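Local coordinates for CTP:phosphocholine Cytidylyltransferase (Streptococcus pneumoniae, PDB 1JYK), which catalyses the transfer of the cytidylyl group of CTP to phosphocholine, yielding CDP-choline and pyrophosphate, at residues I75-Y80 and R95-D100; N45-L50 and E83-L88; L58-I63 and K89-V94. All coordinates share one frame; numbering follows the deposited sequence.

Contact 1: residues I75-Y80 and R95-D100; sequences IIIVGY and RLVFND
Ile76 offers both of its backbone polar atoms to strand 95-98: its N reaches Arg95 O at 2.8 Å and its O accepts from Val97 N at 2.9 Å. Val78 repeats the pattern, with its N on Val97 O and its O taking Asn99 N at 2.8 Å. Ile75, Ile77, Arg95 and Val97 share the tighter face. Here Val97 CG2 closes to 3.5 Å on Ile75 CG2, and Ile77, bent at chi2 (-50°), brings CD1 to 3.9 Å from Val97 CB. With helix 87-92 between them in sequence, these parallel strands form a beta-alpha-beta unit of the Rossmann-like nucleotidyltransferase sheet, in which strand 27-32 pairs with the other side of 74-78. The face of Ile76, Val78 and Leu96 meets more slackly across the pair, Val78 CG1 staying 4.2 Å from Leu96 CD2; Ile76 itself turns to helices 58-68 and 87-92. The two ends of strand 95-98 are the solvent side. At one, the rim of the Phe98 ring lies against Gly79, CE2 being 3.8 Å from its CA, and Lys82 makes a cation-pi contact with the ring. At the other, Arg95 bends at chi3 (-71°) and lies close alongside Ile75, NH2 3.3 Å from its CD1, while its ion pairs with Asp73 and Glu117 are long and weak.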
loop_
_atom_site.group_PDB
_atom_site.type_symbol
_atom_site.label_atom_id
_atom_site.label_comp_id
_atom_site.label_asym_id
_atom_site.label_seq_id
_atom_site.Cartn_x
_atom_site.Cartn_y
_atom_site.Cartn_z
ATOM N N ILE A 75 11.331 -2.009 -2.912
ATOM C CA ILE A 75 11.153 -3.429 -2.644
ATOM C C ILE A 75 9.725 -3.816 -3.011
ATOM O O ILE A 75 8.764 -3.179 -2.571
ATOM C CB ILE A 75 11.391 -3.756 -1.144
ATOM C CG1 ILE A 75 12.777 -3.257 -0.713
ATOM C CG2 ILE A 75 11.269 -5.254 -0.905
ATOM C CD1 ILE A 75 13.019 -3.299 0.793
ATOM N N ILE A 76 9.582 -4.851 -3.831
ATOM C CA ILE A 76 8.263 -5.297 -4.238
ATOM C C ILE A 76 7.983 -6.691 -3.696
ATOM O O ILE A 76 8.766 -7.619 -3.917
ATOM C CB ILE A 76 8.128 -5.319 -5.775
ATOM C CG1 ILE A 76 8.543 -3.965 -6.350
ATOM C CG2 ILE A 76 6.700 -5.663 -6.170
ATOM C CD1 ILE A 76 8.451 -3.889 -7.853
ATOM N N ILE A 77 6.882 -6.830 -2.964
ATOM C CA ILE A 77 6.491 -8.121 -2.427
ATOM C C ILE A 77 5.698 -8.836 -3.524
ATOM O O ILE A 77 4.634 -8.370 -3.935
ATOM C CB ILE A 77 5.596 -7.978 -1.173
ATOM C CG1 ILE A 77 6.233 -7.012 -0.168
ATOM C CG2 ILE A 77 5.382 -9.350 -0.546
ATOM C CD1 ILE A 77 7.692 -7.307 0.142
ATOM N N VAL A 78 6.220 -9.963 -3.996
ATOM C CA VAL A 78 5.562 -10.726 -5.050
ATOM C C VAL A 78 5.156 -12.109 -4.554
ATOM O O VAL A 78 5.684 -12.601 -3.551
ATOM C CB VAL A 78 6.485 -10.881 -6.306
ATOM C CG1 VAL A 78 6.895 -9.509 -6.824
ATOM C CG2 VAL A 78 7.729 -11.709 -5.964
ATOM N N GLY A 79 4.212 -12.726 -5.257
ATOM C CA GLY A 79 3.748 -14.050 -4.887
ATOM C C GLY A 79 3.059 -14.699 -6.071
ATOM O O GLY A 79 3.654 -15.515 -6.783
ATOM N N TYR A 80 1.803 -14.319 -6.280
ATOM C CA TYR A 80 0.996 -14.828 -7.380
ATOM C C TYR A 80 1.627 -14.418 -8.719
ATOM O O TYR A 80 1.841 -13.228 -8.963
ATOM C CB TYR A 80 -0.416 -14.250 -7.264
ATOM C CG TYR A 80 -1.353 -14.662 -8.368
ATOM C CD1 TYR A 80 -1.963 -13.704 -9.183
ATOM C CD2 TYR A 80 -1.648 -16.004 -8.594
ATOM C CE1 TYR A 80 -2.844 -14.074 -10.192
ATOM C CE2 TYR A 80 -2.526 -16.386 -9.600
ATOM C CZ TYR A 80 -3.120 -15.417 -10.397
ATOM O OH TYR A 80 -3.984 -15.788 -11.402
ATOM N N ARG A 95 13.997 -4.467 -5.943
ATOM C CA ARG A 95 14.299 -5.741 -5.307
ATOM C C ARG A 95 12.975 -6.483 -5.183
ATOM O O ARG A 95 11.958 -5.878 -4.846
ATOM C CB ARG A 95 14.898 -5.526 -3.917
ATOM C CG ARG A 95 16.392 -5.217 -3.906
ATOM C CD ARG A 95 16.947 -5.320 -2.491
ATOM N NE ARG A 95 16.486 -4.224 -1.636
ATOM C CZ ARG A 95 16.720 -4.143 -0.329
ATOM N NH1 ARG A 95 17.413 -5.095 0.280
ATOM N NH2 ARG A 95 16.265 -3.107 0.368
ATOM N N LEU A 96 12.976 -7.778 -5.469
ATOM C CA LEU A 96 11.752 -8.563 -5.365
ATOM C C LEU A 96 11.853 -9.498 -4.169
ATOM O O LEU A 96 12.889 -10.130 -3.964
ATOM C CB LEU A 96 11.521 -9.379 -6.646
ATOM C CG LEU A 96 11.507 -8.610 -7.978
ATOM C CD1 LEU A 96 11.252 -9.572 -9.132
ATOM C CD2 LEU A 96 10.428 -7.533 -7.945
ATOM N N VAL A 97 10.789 -9.562 -3.372
ATOM C CA VAL A 97 10.750 -10.441 -2.205
ATOM C C VAL A 97 9.547 -11.374 -2.340
ATOM O O VAL A 97 8.393 -10.930 -2.381
ATOM C CB VAL A 97 10.647 -9.636 -0.896
ATOM C CG1 VAL A 97 10.577 -10.579 0.297
ATOM C CG2 VAL A 97 11.843 -8.721 -0.769
ATOM N N PHE A 98 9.827 -12.671 -2.413
ATOM C CA PHE A 98 8.789 -13.680 -2.580
ATOM C C PHE A 98 8.040 -14.034 -1.304
ATOM O O PHE A 98 8.639 -14.383 -0.295
ATOM C CB PHE A 98 9.410 -14.951 -3.178
ATOM C CG PHE A 98 8.428 -16.069 -3.402
ATOM C CD1 PHE A 98 8.818 -17.392 -3.229
ATOM C CD2 PHE A 98 7.119 -15.805 -3.790
ATOM C CE1 PHE A 98 7.920 -18.433 -3.442
ATOM C CE2 PHE A 98 6.210 -16.842 -4.005
ATOM C CZ PHE A 98 6.612 -18.156 -3.831
ATOM N N ASN A 99 6.718 -13.934 -1.364
ATOM C CA ASN A 99 5.858 -14.277 -0.241
ATOM C C ASN A 99 5.103 -15.540 -0.652
ATOM O O ASN A 99 4.108 -15.473 -1.377
ATOM C CB ASN A 99 4.863 -13.152 0.043
ATOM C CG ASN A 99 3.817 -13.551 1.069
ATOM O OD1 ASN A 99 3.858 -14.656 1.609
ATOM N ND2 ASN A 99 2.873 -12.653 1.345
ATOM N N ASP A 100 5.578 -16.694 -0.191
ATOM C CA ASP A 100 4.943 -17.952 -0.554
ATOM C C ASP A 100 3.610 -18.207 0.144
ATOM O O ASP A 100 2.903 -19.160 -0.187
ATOM C CB ASP A 100 5.902 -19.116 -0.305
ATOM C CG ASP A 100 6.143 -19.364 1.160
ATOM O OD1 ASP A 100 5.619 -20.366 1.686
ATOM O OD2 ASP A 100 6.858 -18.561 1.784
#

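Contact 2: residues N45-L50 and E83-L88; sequences NTPKAL and EQFDYL
Leu50 reaches over the flat ring of Phe85 and sets one methyl on its face: CD1 stands 4.0 Å from the ring centroid, only 5° off the normal, a clean CH-pi contact. The same CD1 also touches Gln84 CB and, at 3.4 Å, Gln84 O, and so lies between the ring and the turn. Ala49 comes to the rim of the ring instead, its CB 3.7 Å from Phe85 CE1. Pro47 and Phe85 run antiparallel alongside one another, and Pro47 CG meets Phe85 CE2 at 3.5 Å. Beyond Pro47, Gln84 reaches out with an extended chain (chi2 -171°), crossing the proline ring and bringing OE1 to 3.3 Å from Pro47 CD. Its amide ends at Asn45: NE2 donates to Asn45 O at 2.9 Å, and that acceptor lies in the plane of the amide, while the donor is tilted 28° from the carbonyl plane. A water held by Gln84 OE1, Asn45 O and Thr46 OG1 closes the polar corner, which would fix the rotation of the amide. Behind the apolar part, Phe85 rests on Ala32 and Val78 of the sheet. Lys48 takes no part across the contact and pairs instead with Asp127 in a salt bridge. Together with Pro47 it matches the Pro-Lys pair that ends the signature loop following the first strand in sugar-phosphate-type nucleotidyltransferases.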
loop_
_atom_site.group_PDB
_atom_site.type_symbol
_atom_site.label_atom_id
_atom_site.label_comp_id
_atom_site.label_asym_id
_atom_site.label_seq_id
_atom_site.Cartn_x
_atom_site.Cartn_y
_atom_site.Cartn_z
ATOM N N ASN A 45 -4.611 -14.498 -15.545
ATOM C CA ASN A 45 -3.263 -14.841 -15.999
ATOM C C ASN A 45 -2.288 -13.695 -15.824
ATOM O O ASN A 45 -1.161 -13.759 -16.311
ATOM C CB ASN A 45 -3.277 -15.230 -17.473
ATOM C CG ASN A 45 -4.029 -16.508 -17.724
ATOM O OD1 ASN A 45 -5.261 -16.527 -17.701
ATOM N ND2 ASN A 45 -3.296 -17.591 -17.965
ATOM N N THR A 46 -2.721 -12.644 -15.145
ATOM C CA THR A 46 -1.865 -11.489 -14.922
ATOM C C THR A 46 -1.984 -11.021 -13.488
ATOM O O THR A 46 -3.091 -10.869 -12.974
ATOM C CB THR A 46 -2.267 -10.314 -15.819
ATOM O OG1 THR A 46 -2.260 -10.732 -17.182
ATOM C CG2 THR A 46 -1.305 -9.149 -15.634
ATOM N N PRO A 47 -0.844 -10.814 -12.809
ATOM C CA PRO A 47 -0.936 -10.346 -11.422
ATOM C C PRO A 47 -1.525 -8.929 -11.479
ATOM O O PRO A 47 -1.263 -8.185 -12.428
ATOM C CB PRO A 47 0.512 -10.379 -10.932
ATOM C CG PRO A 47 1.342 -10.341 -12.180
ATOM C CD PRO A 47 0.548 -11.009 -13.249
ATOM N N LYS A 48 -2.318 -8.551 -10.485
ATOM C CA LYS A 48 -2.938 -7.236 -10.533
ATOM C C LYS A 48 -1.973 -6.058 -10.658
ATOM O O LYS A 48 -2.318 -5.048 -11.271
ATOM C CB LYS A 48 -3.884 -7.043 -9.341
ATOM C CG LYS A 48 -3.222 -6.905 -8.008
ATOM C CD LYS A 48 -4.259 -7.004 -6.904
ATOM C CE LYS A 48 -3.611 -6.848 -5.542
ATOM N NZ LYS A 48 -4.608 -6.472 -4.510
ATOM N N ALA A 49 -0.767 -6.181 -10.105
ATOM C CA ALA A 49 0.211 -5.092 -10.191
ATOM C C ALA A 49 0.685 -4.889 -11.626
ATOM O O ALA A 49 1.196 -3.820 -11.978
ATOM C CB ALA A 49 1.415 -5.379 -9.287
ATOM N N LEU A 50 0.509 -5.914 -12.454
ATOM C CA LEU A 50 0.950 -5.840 -13.843
ATOM C C LEU A 50 -0.183 -5.671 -14.864
ATOM O O LEU A 50 0.043 -5.739 -16.075
ATOM C CB LEU A 50 1.809 -7.066 -14.177
ATOM C CG LEU A 50 3.097 -7.182 -13.342
ATOM C CD1 LEU A 50 3.888 -8.390 -13.817
ATOM C CD2 LEU A 50 3.947 -5.917 -13.462
ATOM N N GLU A 83 6.859 -14.633 -11.479
ATOM C CA GLU A 83 7.823 -14.640 -12.577
ATOM C C GLU A 83 7.603 -13.508 -13.587
ATOM O O GLU A 83 8.508 -13.153 -14.340
ATOM C CB GLU A 83 7.816 -16.001 -13.290
ATOM C CG GLU A 83 6.488 -16.382 -13.934
ATOM C CD GLU A 83 5.473 -16.955 -12.945
ATOM O OE1 GLU A 83 5.853 -17.274 -11.793
ATOM O OE2 GLU A 83 4.289 -17.082 -13.329
ATOM N N GLN A 84 6.409 -12.927 -13.594
ATOM C CA GLN A 84 6.135 -11.838 -14.520
ATOM C C GLN A 84 6.783 -10.535 -14.062
ATOM O O GLN A 84 6.897 -9.589 -14.841
ATOM C CB GLN A 84 4.623 -11.657 -14.695
ATOM C CG GLN A 84 3.975 -12.829 -15.444
ATOM C CD GLN A 84 2.524 -12.589 -15.817
ATOM O OE1 GLN A 84 2.123 -11.464 -16.131
ATOM N NE2 GLN A 84 1.727 -13.653 -15.793
ATOM N N PHE A 85 7.225 -10.497 -12.805
ATOM C CA PHE A 85 7.866 -9.305 -12.233
ATOM C C PHE A 85 9.384 -9.240 -12.450
ATOM O O PHE A 85 9.994 -8.188 -12.274
ATOM C CB PHE A 85 7.623 -9.242 -10.721
ATOM C CG PHE A 85 6.200 -8.943 -10.335
ATOM C CD1 PHE A 85 5.807 -7.645 -10.012
ATOM C CD2 PHE A 85 5.256 -9.963 -10.270
ATOM C CE1 PHE A 85 4.490 -7.369 -9.631
ATOM C CE2 PHE A 85 3.939 -9.696 -9.889
ATOM C CZ PHE A 85 3.558 -8.396 -9.570
ATOM N N ASP A 86 9.994 -10.359 -12.821
ATOM C CA ASP A 86 11.442 -10.411 -12.993
ATOM C C ASP A 86 12.085 -9.296 -13.799
ATOM O O ASP A 86 13.108 -8.737 -13.384
ATOM C CB ASP A 86 11.840 -11.761 -13.581
ATOM C CG ASP A 86 11.754 -12.880 -12.560
ATOM O OD1 ASP A 86 11.961 -12.617 -11.355
ATOM O OD2 ASP A 86 11.474 -14.026 -12.961
ATOM N N TYR A 87 11.499 -8.966 -14.945
ATOM C CA TYR A 87 12.045 -7.913 -15.807
ATOM C C TYR A 87 12.237 -6.553 -15.119
ATOM O O TYR A 87 13.034 -5.734 -15.574
ATOM C CB TYR A 87 11.151 -7.725 -17.042
ATOM C CG TYR A 87 9.922 -6.862 -16.799
ATOM C CD1 TYR A 87 9.837 -5.570 -17.322
ATOM C CD2 TYR A 87 8.843 -7.344 -16.045
ATOM C CE1 TYR A 87 8.709 -4.773 -17.104
ATOM C CE2 TYR A 87 7.714 -6.559 -15.821
ATOM C CZ TYR A 87 7.650 -5.277 -16.352
ATOM O OH TYR A 87 6.526 -4.503 -16.132
ATOM N N LEU A 88 11.502 -6.315 -14.031
ATOM C CA LEU A 88 11.588 -5.045 -13.317
ATOM C C LEU A 88 12.917 -4.826 -12.608
ATOM O O LEU A 88 13.298 -3.692 -12.339
ATOM C CB LEU A 88 10.436 -4.925 -12.306
ATOM C CG LEU A 88 9.010 -4.872 -12.876
ATOM C CD1 LEU A 88 8.010 -5.076 -11.742
ATOM C CD2 LEU A 88 8.762 -3.532 -13.579
HETATM O O HOH W 1 0.116 -11.453 -18.054
#

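Contact 3: residues L58-I63 and K89-V94; sequences LIEYQI and KEKYGV
Glu60 meets Tyr92 and Lys91 one atom after another. Its CB lies 3.5 Å from Tyr92 OH, and CG comes slightly nearer the same hydroxyl, at 3.4 Å, approaching the ring at its edge. The chain then runs on extended, and CD stays beside the hydroxyl, 3.5 Å from Tyr92 OH, with carboxylate and ring planes 71° apart. At the tip, the Lys91 chain crosses that of Glu60 at about a right angle and its NZ bonds OE2 at 3.1 Å, a salt bridge made from above the carboxylate plane, 46° out of it. OE1 lies close to both Lys91 NZ and Tyr92 OH and has a salt bridge of its own with Lys56. OE2 also takes a hydrogen bond from Tyr87, so this buried carboxylate has two lysines and a hydroxyl around it, surroundings that would be expected to stabilise its negative charge.

The Tyr92 ring lies between two aliphatic groups. Ile63 carries CG2 anti to its backbone N, which lays that methyl over one face, 3.6 Å from the ring centroid and shifted toward CG. Near the rim of the opposite face stands Lys91 CG, 3.7 Å above the plane. Tyr92 OH finds its own hydrogen-bond partner in Glu64, one turn beyond Glu60.

Helix 87-92 stops at Gly93, which takes a positive phi, and Val94 then drops CG1 to 4.2 Å from Ile63 CD1. Ile63 and Val94 both rest on Ile76 of strand 74-78, while Ile59 and Ile63 reach Ile30, placing the two helices next to each other on one side of the parallel strands 27-32, 74-78 and 95-98 of the mixed sheet.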
loop_
_atom_site.group_PDB
_atom_site.type_symbol
_atom_site.label_atom_id
_atom_site.label_comp_id
_atom_site.label_asym_id
_atom_site.label_seq_id
_atom_site.Cartn_x
_atom_site.Cartn_y
_atom_site.Cartn_z
ATOM N N LEU A 58 0.344 -1.210 -14.221
ATOM C CA LEU A 58 0.064 -0.303 -13.112
ATOM C C LEU A 58 1.269 0.032 -12.241
ATOM O O LEU A 58 1.514 1.196 -11.930
ATOM C CB LEU A 58 -1.027 -0.890 -12.214
ATOM C CG LEU A 58 -2.481 -0.719 -12.646
ATOM C CD1 LEU A 58 -3.370 -1.504 -11.694
ATOM C CD2 LEU A 58 -2.860 0.743 -12.642
ATOM N N ILE A 59 2.016 -0.990 -11.836
ATOM C CA ILE A 59 3.160 -0.772 -10.963
ATOM C C ILE A 59 4.248 0.124 -11.564
ATOM O O ILE A 59 4.977 0.795 -10.828
ATOM C CB ILE A 59 3.779 -2.131 -10.514
ATOM C CG1 ILE A 59 4.660 -1.917 -9.282
ATOM C CG2 ILE A 59 4.564 -2.762 -11.656
ATOM C CD1 ILE A 59 4.951 -3.198 -8.519
ATOM N N GLU A 60 4.361 0.143 -12.890
ATOM C CA GLU A 60 5.373 0.980 -13.533
ATOM C C GLU A 60 5.096 2.469 -13.301
ATOM O O GLU A 60 6.022 3.257 -13.124
ATOM C CB GLU A 60 5.446 0.673 -15.032
ATOM C CG GLU A 60 6.138 -0.652 -15.320
ATOM C CD GLU A 60 6.410 -0.893 -16.798
ATOM O OE1 GLU A 60 6.140 0.004 -17.627
ATOM O OE2 GLU A 60 6.900 -1.991 -17.125
ATOM N N TYR A 61 3.826 2.858 -13.297
ATOM C CA TYR A 61 3.487 4.254 -13.049
ATOM C C TYR A 61 3.972 4.643 -11.656
ATOM O O TYR A 61 4.502 5.730 -11.454
ATOM C CB TYR A 61 1.973 4.466 -13.119
ATOM C CG TYR A 61 1.388 4.373 -14.509
ATOM C CD1 TYR A 61 0.752 3.209 -14.940
ATOM C CD2 TYR A 61 1.423 5.468 -15.378
ATOM C CE1 TYR A 61 0.161 3.134 -16.197
ATOM C CE2 TYR A 61 0.833 5.404 -16.645
ATOM C CZ TYR A 61 0.204 4.236 -17.044
ATOM O OH TYR A 61 -0.390 4.162 -18.281
ATOM N N GLN A 62 3.782 3.742 -10.696
ATOM C CA GLN A 62 4.188 3.988 -9.316
ATOM C C GLN A 62 5.704 4.046 -9.172
ATOM O O GLN A 62 6.237 4.974 -8.564
ATOM C CB GLN A 62 3.622 2.903 -8.394
ATOM C CG GLN A 62 2.100 2.751 -8.472
ATOM C CD GLN A 62 1.580 1.605 -7.610
ATOM O OE1 GLN A 62 2.294 0.634 -7.339
ATOM N NE2 GLN A 62 0.332 1.716 -7.172
ATOM N N ILE A 63 6.396 3.049 -9.724
ATOM C CA ILE A 63 7.858 2.991 -9.663
ATOM C C ILE A 63 8.494 4.255 -10.269
ATOM O O ILE A 63 9.440 4.818 -9.708
ATOM C CB ILE A 63 8.400 1.736 -10.413
ATOM C CG1 ILE A 63 8.104 0.468 -9.603
ATOM C CG2 ILE A 63 9.905 1.845 -10.612
ATOM C CD1 ILE A 63 8.234 -0.817 -10.407
ATOM N N LYS A 89 13.631 -5.900 -12.303
ATOM C CA LYS A 89 14.908 -5.753 -11.625
ATOM C C LYS A 89 15.919 -4.998 -12.489
ATOM O O LYS A 89 16.573 -4.059 -12.020
ATOM C CB LYS A 89 15.450 -7.123 -11.238
ATOM C CG LYS A 89 14.567 -7.852 -10.249
ATOM C CD LYS A 89 15.226 -9.132 -9.771
ATOM C CE LYS A 89 15.288 -10.154 -10.884
ATOM N NZ LYS A 89 15.722 -11.484 -10.385
ATOM N N GLU A 90 16.044 -5.385 -13.755
ATOM C CA GLU A 90 16.981 -4.696 -14.633
ATOM C C GLU A 90 16.364 -3.420 -15.224
ATOM O O GLU A 90 17.071 -2.497 -15.631
ATOM C CB GLU A 90 17.454 -5.643 -15.744
ATOM C CG GLU A 90 18.765 -6.349 -15.390
ATOM C CD GLU A 90 19.159 -7.443 -16.373
ATOM O OE1 GLU A 90 18.614 -7.471 -17.494
ATOM O OE2 GLU A 90 20.018 -8.275 -16.020
ATOM N N LYS A 91 15.040 -3.354 -15.261
ATOM C CA LYS A 91 14.394 -2.172 -15.807
ATOM C C LYS A 91 14.423 -0.985 -14.850
ATOM O O LYS A 91 14.579 0.159 -15.285
ATOM C CB LYS A 91 12.945 -2.478 -16.181
ATOM C CG LYS A 91 12.236 -1.311 -16.864
ATOM C CD LYS A 91 10.931 -1.762 -17.490
ATOM C CE LYS A 91 10.144 -0.583 -18.026
ATOM N NZ LYS A 91 9.127 -0.996 -19.023
ATOM N N TYR A 92 14.287 -1.253 -13.553
ATOM C CA TYR A 92 14.259 -0.180 -12.555
ATOM C C TYR A 92 15.205 -0.320 -11.368
ATOM O O TYR A 92 15.367 0.631 -10.597
ATOM C CB TYR A 92 12.841 -0.010 -12.003
ATOM C CG TYR A 92 11.809 0.355 -13.032
ATOM C CD1 TYR A 92 10.820 -0.553 -13.395
ATOM C CD2 TYR A 92 11.789 1.623 -13.611
ATOM C CE1 TYR A 92 9.829 -0.208 -14.303
ATOM C CE2 TYR A 92 10.799 1.976 -14.524
ATOM C CZ TYR A 92 9.822 1.054 -14.859
ATOM O OH TYR A 92 8.811 1.393 -15.720
ATOM N N GLY A 93 15.813 -1.489 -11.206
ATOM C CA GLY A 93 16.714 -1.686 -10.087
ATOM C C GLY A 93 15.974 -2.026 -8.802
ATOM O O GLY A 93 16.511 -1.866 -7.702
ATOM N N VAL A 94 14.736 -2.503 -8.930
ATOM C CA VAL A 94 13.949 -2.863 -7.752
ATOM C C VAL A 94 14.371 -4.215 -7.191
ATOM O O VAL A 94 15.032 -5.008 -7.869
ATOM C CB VAL A 94 12.437 -2.929 -8.075
ATOM C CG1 VAL A 94 11.972 -1.603 -8.653
ATOM C CG2 VAL A 94 12.158 -4.080 -9.036
#

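How the contacts relate
All three contacts belong to the nucleotidyltransferase family region. Their centres lie about 10 Å (contacts 1 and 2), 11 Å (2 and 3) and 13 Å (1 and 3) apart. Along the chain the order is 45-50, 58-63, 75-80, 83-88, 89-94, 95-100, so the segments interleave. Contact 1 pairs the two strands that helix 87-92 connects; contact 2 uses the turn and start of that helix, contact 3 the rest of it. The seams are short: Val78 CG1 meets Phe85 CG at 3.6 Å, Ile76 CD1 meets Ile59 CD1 at 3.6 Å, and Ile59 N probably bonds Ala49 O at 3.0 Å. Loop 45-50 and helices 58-68 and 87-92 thus pack on one sheet, which includes strands 74-78 and 95-98.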